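PDB 4UHQ: large component of pyocin AP41 from Pseudomonas aeruginosa, which is a nuclease bacteriocin, present here as its DNase domain, which probably kills competing bacteria by cutting their DNA. Local coordinates for residues Ala82-Leu88 with Thr118-Ser123. Sequence-based numbering, arbitrary orientation.
With NI (nickel (II) ion), chain E.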
# COMPACT_ATOMS: atom_id res chain seq x y z
N ALA A 82 -5.41 -9.05 5.53
CA ALA A 82 -6.45 -8.28 6.21
C ALA A 82 -7.43 -9.21 6.92
O ALA A 82 -7.46 -10.40 6.62
CB ALA A 82 -7.20 -7.39 5.17
N VAL A 83 -8.27 -8.68 7.84
CA VAL A 83 -9.26 -9.55 8.48
C VAL A 83 -10.26 -10.06 7.45
O VAL A 83 -10.47 -9.45 6.39
CB VAL A 83 -10.02 -8.83 9.63
CG1 VAL A 83 -9.03 -8.53 10.79
CG2 VAL A 83 -10.72 -7.59 9.13
N PRO A 84 -10.91 -11.17 7.74
CA PRO A 84 -11.72 -11.81 6.72
C PRO A 84 -12.86 -10.93 6.17
O PRO A 84 -13.22 -11.06 5.00
CB PRO A 84 -12.30 -13.02 7.47
CG PRO A 84 -11.13 -13.39 8.35
CD PRO A 84 -10.61 -12.09 8.88
N GLU A 85 -13.41 -10.06 7.01
CA GLU A 85 -14.52 -9.24 6.57
C GLU A 85 -14.08 -8.27 5.48
O GLU A 85 -14.93 -7.67 4.81
CB GLU A 85 -15.10 -8.44 7.73
CG GLU A 85 -15.81 -9.26 8.82
CD GLU A 85 -14.85 -9.86 9.86
OE1 GLU A 85 -13.62 -9.68 9.81
OE2 GLU A 85 -15.41 -10.55 10.75
N GLU A 86 -12.77 -8.10 5.33
CA GLU A 86 -12.23 -7.09 4.40
C GLU A 86 -11.69 -7.73 3.13
O GLU A 86 -11.09 -7.06 2.29
CB GLU A 86 -11.13 -6.30 5.11
CG GLU A 86 -11.69 -5.42 6.23
CD GLU A 86 -12.56 -4.30 5.75
OE1 GLU A 86 -12.34 -3.77 4.59
OE2 GLU A 86 -13.50 -3.87 6.45
N HIS A 87 -11.87 -9.03 2.99
CA HIS A 87 -11.48 -9.74 1.79
C HIS A 87 -12.44 -9.44 0.67
O HIS A 87 -13.55 -8.93 0.91
CB HIS A 87 -11.40 -11.25 2.06
CG HIS A 87 -10.37 -11.62 3.08
ND1 HIS A 87 -10.16 -12.93 3.48
CD2 HIS A 87 -9.49 -10.87 3.79
CE1 HIS A 87 -9.19 -12.97 4.38
NE2 HIS A 87 -8.79 -11.73 4.61
N LEU A 88 -12.02 -9.70 -0.56
CA LEU A 88 -12.91 -9.56 -1.71
C LEU A 88 -12.61 -10.69 -2.68
O LEU A 88 -11.56 -10.68 -3.32
CB LEU A 88 -12.73 -8.21 -2.37
CG LEU A 88 -13.66 -8.03 -3.57
CD1 LEU A 88 -14.98 -7.52 -3.07
CD2 LEU A 88 -13.03 -7.07 -4.50
N THR A 118 -7.69 -2.11 2.20
CA THR A 118 -8.07 -3.53 2.19
C THR A 118 -8.63 -3.90 0.82
O THR A 118 -9.02 -3.01 0.05
CB THR A 118 -9.13 -3.87 3.24
OG1 THR A 118 -10.29 -3.08 2.98
CG2 THR A 118 -8.61 -3.55 4.59
N PRO A 119 -8.69 -5.18 0.49
CA PRO A 119 -9.29 -5.52 -0.81
C PRO A 119 -10.71 -5.01 -0.95
O PRO A 119 -11.10 -4.51 -2.06
CB PRO A 119 -9.27 -7.05 -0.81
CG PRO A 119 -8.06 -7.38 0.06
CD PRO A 119 -8.07 -6.35 1.14
N LYS A 120 -11.53 -5.13 0.10
CA LYS A 120 -12.90 -4.62 0.04
C LYS A 120 -12.92 -3.13 -0.20
O LYS A 120 -13.67 -2.66 -1.10
CB LYS A 120 -13.63 -4.96 1.36
CG LYS A 120 -14.99 -4.27 1.56
CD LYS A 120 -15.58 -4.67 2.95
CE LYS A 120 -16.86 -3.89 3.26
NZ LYS A 120 -16.67 -2.42 3.46
N ARG A 121 -12.13 -2.36 0.55
CA ARG A 121 -12.19 -0.90 0.36
C ARG A 121 -11.60 -0.50 -0.98
O ARG A 121 -12.14 0.42 -1.63
CB ARG A 121 -11.47 -0.14 1.51
CG ARG A 121 -11.65 1.37 1.46
CD ARG A 121 -13.14 1.82 1.51
NE ARG A 121 -13.21 3.21 1.10
CZ ARG A 121 -14.26 3.75 0.46
NH1 ARG A 121 -15.35 3.01 0.26
NH2 ARG A 121 -14.20 5.00 0.04
N HIS A 122 -10.58 -1.20 -1.47
CA HIS A 122 -10.06 -0.84 -2.80
C HIS A 122 -11.14 -0.98 -3.87
O HIS A 122 -11.28 -0.12 -4.76
CB HIS A 122 -8.88 -1.78 -3.11
CG HIS A 122 -8.02 -1.34 -4.26
ND1 HIS A 122 -6.99 -2.12 -4.72
CD2 HIS A 122 -7.99 -0.21 -4.99
CE1 HIS A 122 -6.39 -1.52 -5.74
NE2 HIS A 122 -7.00 -0.37 -5.95
N SER A 123 -11.89 -2.06 -3.84
CA SER A 123 -12.98 -2.24 -4.78
C SER A 123 -14.03 -1.14 -4.66
O SER A 123 -14.50 -0.59 -5.72
CB SER A 123 -13.59 -3.61 -4.58
OG SER A 123 -14.68 -3.84 -5.45
NI NI E . -6.62 1.12 -7.36
O HOH W 1 -13.95 -1.68 3.68
O HOH W 2 -6.16 2.80 -8.63
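Thr118 meets Glu86 at the N-cap of helix 119-132, the helix that closes the HNH (ββα-metal) motif of this colicin-type DNase domain. Thr118 OG1 donates to Glu86 OE1 at 2.7 Å, reaching the carboxylate on its anti side and 23° out of its plane. The same hydroxyl accepts from Arg121 N at 3.1 Å, the capping bond. With chi1 at 59°, OG1 lies between the backbone N and the carbonyl carbon, where it can serve both partners. Thr118 CG2 packs against Glu86 CB and, more loosely, Ala82 CB.

Pro119 lays its ring against the backbone of the 82-88 loop. Its CD sits 3.3 Å from Glu86 O, and its CB faces Leu88 CB. Lys120 N then donates to Glu86 O at 3.0 Å, from above the carbonyl plane. Glu86 thus holds the first turn through both its backbone and its side chain. The Lys120 chain is extended as far as CE, with CD 3.7 Å from Glu86 OE1, and then bends at chi4 (-67°); a water joins NZ to Glu86 OE1. The same NZ forms a salt bridge with Glu124.

The Arg121 guanidinium serves other parts of the chain: NE bonds to Gly24 O, and NH1 and NH2 form salt bridges with Glu124 and Glu128. His122 does not touch the loop; its NE2 binds nickel at 2.1 Å, with His97 and His126 as further ligands, and its ND1 is hydrogen-bonded to Glu95. One turn beyond Pro119, Ser123 CB touches Leu88 CD2 at 3.5 Å.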